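Long-range contacts in glucose-6-phosphate isomerase (Plasmodium falciparum, PDB 3QKI), which probably catalyses the reversible isomerisation of alpha-D-glucose 6-phosphate to beta-D-fructose 6-phosphate, an early step of glycolysis: residues F64-S69 / P512-L517; N237-D242 / S269-D274; H281-S286 / R299-E304. All coordinates share one frame; numbering follows the deposited sequence.

How the contacts relate
Contact 1 pairs strands of the mixed sheet, and its segments, 443 residues apart, enclose both other contacts along the chain; its centre is about 49 Å from that of contact 2 and 41 Å from that of contact 3, across the middle of the molecule. Contact 3 pairs two strands of the parallel sheet, and contact 2 joins loops beside it. Their centres are about 19 Å apart, and they touch where Ile-272 and the backbone of Gln-240 and Tyr-241 pack on His-281. The side chain of Ser-286 in contact 3 is about 5 Å from that of Ser-249, which binds fructose 6-phosphate, although none is bound here. Contacts 1 and 2 both reach the second subunit.

Contact 1 of 3, residues F64-S69 / P512-L517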
loop_
_atom_site.group_PDB
_atom_site.type_symbol
_atom_site.label_atom_id
_atom_site.label_comp_id
_atom_site.label_asym_id
_atom_site.label_seq_id
_atom_site.Cartn_x
_atom_site.Cartn_y
_atom_site.Cartn_z
ATOM N N PHE A 64 21.492 15.572 -3.924
ATOM C CA PHE A 64 21.131 14.234 -4.389
ATOM C C PHE A 64 21.678 13.794 -5.717
ATOM O O PHE A 64 21.942 14.626 -6.596
ATOM C CB PHE A 64 19.612 13.993 -4.307
ATOM C CG PHE A 64 18.757 14.413 -5.484
ATOM C CD1 PHE A 64 18.153 15.663 -5.512
ATOM C CD2 PHE A 64 18.461 13.519 -6.501
ATOM C CE1 PHE A 64 17.336 16.038 -6.576
ATOM C CE2 PHE A 64 17.638 13.894 -7.567
ATOM C CZ PHE A 64 17.071 15.143 -7.589
ATOM N N TYR A 65 21.783 12.471 -5.881
ATOM C CA TYR A 65 22.176 11.794 -7.105
ATOM C C TYR A 65 20.987 10.982 -7.651
ATOM O O TYR A 65 20.256 10.336 -6.888
ATOM C CB TYR A 65 23.334 10.800 -6.834
ATOM C CG TYR A 65 24.729 11.381 -6.680
ATOM C CD1 TYR A 65 25.833 10.742 -7.236
ATOM C CD2 TYR A 65 24.964 12.494 -5.874
ATOM C CE1 TYR A 65 27.127 11.237 -7.054
ATOM C CE2 TYR A 65 26.247 13.028 -5.729
ATOM C CZ TYR A 65 27.326 12.395 -6.318
ATOM O OH TYR A 65 28.597 12.889 -6.128
ATOM N N MET A 66 20.791 11.020 -8.963
ATOM C CA MET A 66 19.833 10.147 -9.618
ATOM C C MET A 66 20.670 9.256 -10.524
ATOM O O MET A 66 21.441 9.757 -11.353
ATOM C CB MET A 66 18.771 10.879 -10.444
ATOM C CG MET A 66 17.803 9.903 -11.082
ATOM S SD MET A 66 16.437 10.610 -12.001
ATOM C CE MET A 66 17.388 11.335 -13.458
ATOM N N ASP A 67 20.531 7.943 -10.345
ATOM C CA ASP A 67 21.267 6.957 -11.113
ATOM C C ASP A 67 20.316 6.182 -12.041
ATOM O O ASP A 67 19.549 5.323 -11.596
ATOM C CB ASP A 67 22.076 6.051 -10.142
ATOM C CG ASP A 67 22.890 4.940 -10.774
ATOM O OD1 ASP A 67 22.795 4.760 -11.999
ATOM O OD2 ASP A 67 23.593 4.204 -10.022
ATOM N N LEU A 68 20.392 6.488 -13.344
ATOM C CA LEU A 68 19.591 5.839 -14.384
ATOM C C LEU A 68 20.369 4.737 -15.101
ATOM O O LEU A 68 19.891 4.217 -16.121
ATOM C CB LEU A 68 19.123 6.881 -15.425
ATOM C CG LEU A 68 18.148 7.967 -14.958
ATOM C CD1 LEU A 68 17.916 8.965 -16.056
ATOM C CD2 LEU A 68 16.809 7.379 -14.543
ATOM N N SER A 69 21.556 4.368 -14.590
ATOM C CA SER A 69 22.398 3.401 -15.302
ATOM C C SER A 69 21.853 1.981 -15.398
ATOM O O SER A 69 22.244 1.246 -16.311
ATOM C CB SER A 69 23.830 3.408 -14.764
ATOM O OG SER A 69 23.841 2.953 -13.425
ATOM N N PRO A 512 15.141 -3.537 -14.581
ATOM C CA PRO A 512 15.618 -2.166 -14.414
ATOM C C PRO A 512 15.313 -1.495 -13.085
ATOM O O PRO A 512 14.326 -1.821 -12.426
ATOM C CB PRO A 512 14.983 -1.422 -15.605
ATOM C CG PRO A 512 13.742 -2.158 -15.881
ATOM C CD PRO A 512 13.984 -3.606 -15.502
ATOM N N SER A 513 16.141 -0.509 -12.741
ATOM C CA SER A 513 15.991 0.301 -11.536
ATOM C C SER A 513 16.551 1.713 -11.677
ATOM O O SER A 513 17.541 1.948 -12.385
ATOM C CB SER A 513 16.633 -0.372 -10.320
ATOM O OG SER A 513 18.037 -0.395 -10.422
ATOM N N THR A 514 15.937 2.637 -10.939
ATOM C CA THR A 514 16.421 3.992 -10.797
ATOM C C THR A 514 16.773 4.145 -9.331
ATOM O O THR A 514 15.993 3.729 -8.469
ATOM C CB THR A 514 15.362 5.011 -11.223
ATOM O OG1 THR A 514 15.057 4.798 -12.600
ATOM C CG2 THR A 514 15.834 6.442 -11.004
ATOM N N LEU A 515 17.943 4.706 -9.041
ATOM C CA LEU A 515 18.364 4.993 -7.672
ATOM C C LEU A 515 18.356 6.493 -7.435
ATOM O O LEU A 515 18.925 7.254 -8.218
ATOM C CB LEU A 515 19.759 4.432 -7.351
ATOM C CG LEU A 515 19.966 2.923 -7.387
ATOM C CD1 LEU A 515 21.418 2.593 -7.089
ATOM C CD2 LEU A 515 19.170 2.237 -6.328
ATOM N N LEU A 516 17.710 6.919 -6.353
ATOM C CA LEU A 516 17.676 8.316 -5.904
ATOM C C LEU A 516 18.335 8.326 -4.528
ATOM O O LEU A 516 17.799 7.712 -3.592
ATOM C CB LEU A 516 16.238 8.880 -5.830
ATOM C CG LEU A 516 15.514 9.103 -7.150
ATOM C CD1 LEU A 516 14.011 9.330 -6.928
ATOM C CD2 LEU A 516 16.081 10.308 -7.904
ATOM N N LEU A 517 19.524 8.965 -4.422
ATOM C CA LEU A 517 20.255 9.002 -3.159
ATOM C C LEU A 517 20.448 10.430 -2.688
ATOM O O LEU A 517 21.162 11.188 -3.334
ATOM C CB LEU A 517 21.607 8.225 -3.231
ATOM C CG LEU A 517 22.514 8.225 -1.975
ATOM C CD1 LEU A 517 21.782 7.678 -0.734
ATOM C CD2 LEU A 517 23.773 7.402 -2.221
HETATM O O HOH W 1 20.089 2.663 -12.033
#
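Strands 64-69 and 513-517 run antiparallel, their axes 4.7 Å apart at an angle of 168°, with Tyr-65/Leu-517 and Asp-67/Leu-515 as hydrogen-bonded pairs and Met-66/Leu-516 as the non-hydrogen-bonded pair between them. They are neighbouring strands of the mixed sheet, joining an N-terminal strand to one from late in the chain. Each hydrogen-bonded pair is closed by two nearly straight bonds, such as Asp-67 N to Leu-515 O at 2.8 Å.

On the face of Met-66 and Leu-516 the packing is apolar. With CG anti to the backbone N (chi1 -179°), Met-66 lies alongside Leu-516, its CG 3.6 Å from Leu-516 CD2; the same methyl also touches the ring, 3.9 Å from Phe-64 CE2. Farther along, Leu-68 CD2 rests against Thr-514, and helix 356-371 packs on this side. The other face carries Tyr-65, Asp-67, Leu-515 and Leu-517 and meets the second subunit, whose Tyr-593 stacks on Tyr-65. Asp-67 CB lies 4.0 Å from Leu-515 CB. The Asp-67 carboxylate forms an Asx turn: OD1 takes Ser-69 N at 2.9 Å nearly along the C-O axis and Ser-69 OG on its syn lone pair.

Contact 2 of 3, residues N237-D242 / S269-D274; sequences NLDQYD and SLKIKD
Lys-271 reaches across to Asp-239, Gln-240 and Tyr-241, joining an Asx turn that leads into a short 3-10 segment (240-242) to the loop between helices 255-268 and 275-278. Segment 237-242 precedes strand 243-248 of the parallel sheet, so the contact lies beside that sheet.

The lysine side chain starts at CB, which sits 3.8 Å from Tyr-241 CE1 and also borders CZ and OH of the phenol. CG turns to the neighbouring amide, lying 3.8 Å from Gln-240 CD. CD then passes over one face of the tyrosine ring, 4.3 Å from its centroid and 28° off the normal, a CH-pi contact. Bends at chi2 (-124°) and chi3 (-119°) let the chain follow this surface instead of running straight out. CE comes next to Gln-240 OE1, and NZ ends in a salt bridge with Asp-239 OD1 at 2.8 Å, still on the CD side of the ring and 3.6 Å from Tyr-241 CD2.

Asp-239 OD1 is gripped from both faces of its carboxylate plane, by Lys-271 NZ on one and by Tyr-241 N on the other; the second bond makes the Asx turn. The ammonium would probably favour the ionised form of the carboxylate. Gln-240 directs NE2 to the backbone O of Trp-267, at the end of helix 255-268, which holds the amide against Lys-271 CG and Leu-270 CB. Ile-272 runs antiparallel to the Tyr-241 side chain, its CG1 3.8 Å from Tyr-241 CD1, and Ile-272 CD1 approaches Gln-240 O. At the outer end of the phenol, one water bridges Tyr-241 OH and Lys-271 O, donating to the carbonyl at 3.1 Å.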
loop_
_atom_site.group_PDB
_atom_site.type_symbol
_atom_site.label_atom_id
_atom_site.label_comp_id
_atom_site.label_asym_id
_atom_site.label_seq_id
_atom_site.Cartn_x
_atom_site.Cartn_y
_atom_site.Cartn_z
ATOM N N ASN A 237 -9.178 7.866 22.080
ATOM C CA ASN A 237 -8.405 8.477 23.185
ATOM C C ASN A 237 -8.181 9.995 23.075
ATOM O O ASN A 237 -7.248 10.530 23.682
ATOM C CB ASN A 237 -7.062 7.756 23.412
ATOM C CG ASN A 237 -7.207 6.340 23.871
ATOM O OD1 ASN A 237 -6.773 5.419 23.181
ATOM N ND2 ASN A 237 -7.801 6.151 25.052
ATOM N N LEU A 238 -9.028 10.682 22.301
ATOM C CA LEU A 238 -8.867 12.129 22.129
ATOM C C LEU A 238 -9.888 12.835 22.982
ATOM O O LEU A 238 -11.033 12.381 23.067
ATOM C CB LEU A 238 -9.018 12.569 20.641
ATOM C CG LEU A 238 -7.927 12.156 19.630
ATOM C CD1 LEU A 238 -7.963 13.027 18.391
ATOM C CD2 LEU A 238 -6.539 12.223 20.211
ATOM N N ASP A 239 -9.481 13.957 23.599
ATOM C CA ASP A 239 -10.425 14.779 24.348
ATOM C C ASP A 239 -10.830 15.911 23.399
ATOM O O ASP A 239 -9.950 16.555 22.814
ATOM C CB ASP A 239 -9.772 15.343 25.636
ATOM C CG ASP A 239 -10.682 16.151 26.559
ATOM O OD1 ASP A 239 -11.763 16.582 26.110
ATOM O OD2 ASP A 239 -10.306 16.354 27.735
ATOM N N GLN A 240 -12.165 16.138 23.232
ATOM C CA GLN A 240 -12.707 17.214 22.383
ATOM C C GLN A 240 -12.092 18.563 22.737
ATOM O O GLN A 240 -11.815 19.344 21.837
ATOM C CB GLN A 240 -14.226 17.324 22.516
ATOM C CG GLN A 240 -14.999 16.183 21.879
ATOM C CD GLN A 240 -15.259 15.041 22.826
ATOM O OE1 GLN A 240 -14.439 14.713 23.673
ATOM N NE2 GLN A 240 -16.407 14.394 22.678
ATOM N N TYR A 241 -11.850 18.811 24.045
ATOM C CA TYR A 241 -11.278 20.061 24.555
ATOM C C TYR A 241 -9.861 20.378 24.082
ATOM O O TYR A 241 -9.482 21.548 24.124
ATOM C CB TYR A 241 -11.348 20.140 26.091
ATOM C CG TYR A 241 -12.734 20.160 26.709
ATOM C CD1 TYR A 241 -13.762 20.897 26.137
ATOM C CD2 TYR A 241 -12.972 19.568 27.948
ATOM C CE1 TYR A 241 -15.017 20.977 26.735
ATOM C CE2 TYR A 241 -14.225 19.641 28.560
ATOM C CZ TYR A 241 -15.246 20.353 27.953
ATOM O OH TYR A 241 -16.491 20.414 28.544
ATOM N N ASP A 242 -9.074 19.365 23.644
ATOM C CA ASP A 242 -7.695 19.541 23.158
ATOM C C ASP A 242 -7.584 19.527 21.634
ATOM O O ASP A 242 -6.483 19.664 21.099
ATOM C CB ASP A 242 -6.832 18.353 23.649
ATOM C CG ASP A 242 -6.723 18.157 25.134
ATOM O OD1 ASP A 242 -6.611 19.168 25.858
ATOM O OD2 ASP A 242 -6.662 16.983 25.574
ATOM N N SER A 269 -19.414 18.518 19.851
ATOM C CA SER A 269 -20.589 19.044 20.561
ATOM C C SER A 269 -21.060 18.212 21.753
ATOM O O SER A 269 -21.946 18.641 22.482
ATOM C CB SER A 269 -21.742 19.300 19.597
ATOM O OG SER A 269 -21.336 20.256 18.634
ATOM N N LEU A 270 -20.473 17.041 21.964
ATOM C CA LEU A 270 -20.766 16.227 23.137
ATOM C C LEU A 270 -20.206 16.956 24.373
ATOM O O LEU A 270 -20.756 16.820 25.463
ATOM C CB LEU A 270 -20.131 14.823 23.013
ATOM C CG LEU A 270 -20.701 13.919 21.905
ATOM C CD1 LEU A 270 -19.883 12.676 21.760
ATOM C CD2 LEU A 270 -22.149 13.530 22.160
ATOM N N LYS A 271 -19.153 17.767 24.180
ATOM C CA LYS A 271 -18.488 18.524 25.245
ATOM C C LYS A 271 -18.497 20.027 25.001
ATOM O O LYS A 271 -18.593 20.771 25.971
ATOM C CB LYS A 271 -17.030 18.053 25.426
ATOM C CG LYS A 271 -16.880 16.599 25.879
ATOM C CD LYS A 271 -16.051 16.529 27.159
ATOM C CE LYS A 271 -14.792 15.742 26.992
ATOM N NZ LYS A 271 -13.784 16.101 28.023
ATOM N N ILE A 272 -18.324 20.482 23.730
ATOM C CA ILE A 272 -18.254 21.905 23.366
ATOM C C ILE A 272 -19.626 22.303 22.809
ATOM O O ILE A 272 -19.936 22.079 21.640
ATOM C CB ILE A 272 -17.057 22.197 22.433
ATOM C CG1 ILE A 272 -15.767 21.568 23.005
ATOM C CG2 ILE A 272 -16.887 23.711 22.201
ATOM C CD1 ILE A 272 -14.588 21.495 22.022
ATOM N N LYS A 273 -20.459 22.837 23.706
ATOM C CA LYS A 273 -21.847 23.196 23.433
ATOM C C LYS A 273 -22.106 24.594 22.890
ATOM O O LYS A 273 -23.131 24.783 22.240
ATOM C CB LYS A 273 -22.726 22.920 24.669
ATOM C CG LYS A 273 -23.316 21.510 24.684
ATOM C CD LYS A 273 -22.621 20.619 25.649
ATOM C CE LYS A 273 -23.403 19.351 25.916
ATOM N NZ LYS A 273 -23.550 18.491 24.709
ATOM N N ASP A 274 -21.235 25.581 23.188
ATOM C CA ASP A 274 -21.424 26.969 22.721
ATOM C C ASP A 274 -20.892 27.124 21.314
ATOM O O ASP A 274 -19.781 26.664 21.048
ATOM C CB ASP A 274 -20.674 27.967 23.632
HETATM O O HOH W 2 -19.281 19.600 28.780
#

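Contact 3 of 3, residues H281-S286 / R299-E304; sequences HMVAVS and RDNVFE
Main-chain hydrogen bonds hold Ala-284, Ser-286, Asn-301 and Phe-303 together in a parallel pairing of strands 282-285 and 302-303. Ala-284 gives its N-H to Asn-301 O at 2.8 Å and takes that of Phe-303 on its own oxygen at 2.9 Å; Ser-286 N follows with a more bent bond to Phe-303 O (141° at the hydrogen).

A side-chain bond extends the pairing. Asn-301 ND2 donates to Met-282 O at 3.0 Å, almost straight and in its own amide plane, yet 36° above the plane of the carbonyl. With CG anti to the carbonyl carbon (chi1 -77°), the amide crosses Val-283, whose CG1 lies 3.9 Å from Asn-301 ND2.

Apolar contacts flank the strands. Val-283 CG2 comes to Phe-303 CE1 at 4.2 Å; helices 135-154 and 318-328 cover this side. On the other, Ala-284 CB and Val-302 CG2 meet, and both residues touch Thr-292 of helix 289-295.

Among polar contacts, Ala-284 O faces the Phe-303 ring edge near CD1. Ser-286 OG can share its proton between the backbone oxygens of Ser-249 and Lys-250, fructose 6-phosphate-binding residues, and accepts from Asn-288 N. This is a beta-alpha-beta unit edging the parallel sheet of a sugar isomerase (SIS) domain.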
loop_
_atom_site.group_PDB
_atom_site.type_symbol
_atom_site.label_atom_id
_atom_site.label_comp_id
_atom_site.label_asym_id
_atom_site.label_seq_id
_atom_site.Cartn_x
_atom_site.Cartn_y
_atom_site.Cartn_z
ATOM N N HIS A 281 -12.482 25.629 17.721
ATOM C CA HIS A 281 -12.030 24.257 17.442
ATOM C C HIS A 281 -12.183 23.792 15.975
ATOM O O HIS A 281 -11.873 22.634 15.656
ATOM C CB HIS A 281 -12.749 23.283 18.398
ATOM C CG HIS A 281 -12.266 23.406 19.820
ATOM N ND1 HIS A 281 -11.513 22.409 20.417
ATOM C CD2 HIS A 281 -12.434 24.410 20.713
ATOM C CE1 HIS A 281 -11.245 22.842 21.643
ATOM N NE2 HIS A 281 -11.793 24.031 21.872
ATOM N N MET A 282 -12.697 24.660 15.102
ATOM C CA MET A 282 -12.951 24.314 13.704
ATOM C C MET A 282 -12.330 25.262 12.719
ATOM O O MET A 282 -12.445 26.483 12.850
ATOM C CB MET A 282 -14.458 24.240 13.436
ATOM C CG MET A 282 -15.191 23.309 14.369
ATOM S SD MET A 282 -16.879 23.052 13.855
ATOM C CE MET A 282 -16.725 21.458 13.168
ATOM N N VAL A 283 -11.650 24.695 11.726
ATOM C CA VAL A 283 -11.077 25.443 10.621
ATOM C C VAL A 283 -11.451 24.811 9.275
ATOM O O VAL A 283 -11.736 23.601 9.206
ATOM C CB VAL A 283 -9.604 25.926 10.760
ATOM C CG1 VAL A 283 -9.090 25.830 12.178
ATOM C CG2 VAL A 283 -8.665 25.248 9.794
ATOM N N ALA A 284 -11.527 25.633 8.221
ATOM C CA ALA A 284 -11.822 25.083 6.908
ATOM C C ALA A 284 -10.789 25.487 5.897
ATOM O O ALA A 284 -10.248 26.584 5.958
ATOM C CB ALA A 284 -13.201 25.529 6.441
ATOM N N VAL A 285 -10.517 24.597 4.945
ATOM C CA VAL A 285 -9.658 24.900 3.814
ATOM C C VAL A 285 -10.640 24.722 2.679
ATOM O O VAL A 285 -11.043 23.590 2.379
ATOM C CB VAL A 285 -8.393 24.022 3.691
ATOM C CG1 VAL A 285 -7.656 24.333 2.397
ATOM C CG2 VAL A 285 -7.464 24.233 4.894
ATOM N N SER A 286 -11.154 25.865 2.162
ATOM C CA SER A 286 -12.237 25.889 1.178
ATOM C C SER A 286 -12.393 27.290 0.562
ATOM O O SER A 286 -11.834 28.264 1.072
ATOM C CB SER A 286 -13.555 25.578 1.891
ATOM O OG SER A 286 -14.666 25.493 1.014
ATOM N N ARG A 299 -14.807 33.452 9.924
ATOM C CA ARG A 299 -14.122 33.937 8.715
ATOM C C ARG A 299 -12.637 33.940 8.777
ATOM O O ARG A 299 -11.979 33.769 7.745
ATOM C CB ARG A 299 -14.643 35.318 8.281
ATOM C CG ARG A 299 -16.089 35.270 7.799
ATOM C CD ARG A 299 -16.247 34.259 6.671
ATOM N NE ARG A 299 -16.789 34.862 5.465
ATOM C CZ ARG A 299 -16.078 35.510 4.552
ATOM N NH1 ARG A 299 -14.761 35.634 4.687
ATOM N NH2 ARG A 299 -16.674 36.045 3.503
ATOM N N ASP A 300 -12.087 34.128 9.974
ATOM C CA ASP A 300 -10.642 34.099 10.159
ATOM C C ASP A 300 -10.123 32.677 10.079
ATOM O O ASP A 300 -8.908 32.476 10.022
ATOM C CB ASP A 300 -10.282 34.673 11.529
ATOM C CG ASP A 300 -10.487 36.167 11.655
ATOM O OD1 ASP A 300 -10.421 36.679 12.804
ATOM O OD2 ASP A 300 -10.709 36.833 10.605
ATOM N N ASN A 301 -11.044 31.688 10.124
ATOM C CA ASN A 301 -10.687 30.271 10.162
ATOM C C ASN A 301 -10.879 29.535 8.814
ATOM O O ASN A 301 -10.835 28.297 8.757
ATOM C CB ASN A 301 -11.417 29.589 11.343
ATOM C CG ASN A 301 -10.786 29.883 12.693
ATOM O OD1 ASN A 301 -10.079 30.876 12.887
ATOM N ND2 ASN A 301 -10.904 28.954 13.613
ATOM N N VAL A 302 -11.021 30.305 7.737
ATOM C CA VAL A 302 -11.182 29.766 6.388
ATOM C C VAL A 302 -9.978 30.159 5.565
ATOM O O VAL A 302 -9.676 31.351 5.404
ATOM C CB VAL A 302 -12.511 30.129 5.686
ATOM C CG1 VAL A 302 -12.628 29.400 4.351
ATOM C CG2 VAL A 302 -13.705 29.806 6.569
ATOM N N PHE A 303 -9.266 29.142 5.069
ATOM C CA PHE A 303 -8.038 29.310 4.297
ATOM C C PHE A 303 -8.321 28.927 2.843
ATOM O O PHE A 303 -8.824 27.846 2.555
ATOM C CB PHE A 303 -6.915 28.482 4.926
ATOM C CG PHE A 303 -6.572 28.944 6.331
ATOM C CD1 PHE A 303 -7.350 28.561 7.422
ATOM C CD2 PHE A 303 -5.515 29.812 6.553
ATOM C CE1 PHE A 303 -7.029 28.987 8.708
ATOM C CE2 PHE A 303 -5.212 30.251 7.846
ATOM C CZ PHE A 303 -5.970 29.840 8.910
ATOM N N GLU A 304 -8.081 29.852 1.946
ATOM C CA GLU A 304 -8.407 29.646 0.553
ATOM C C GLU A 304 -7.317 28.978 -0.291
ATOM O O GLU A 304 -6.135 28.966 0.051
ATOM C CB GLU A 304 -8.950 30.968 -0.072
ATOM C CG GLU A 304 -7.954 31.802 -0.852
ATOM C CD GLU A 304 -8.341 33.236 -1.174
ATOM O OE1 GLU A 304 -8.580 33.537 -2.366
ATOM O OE2 GLU A 304 -8.306 34.079 -0.247
#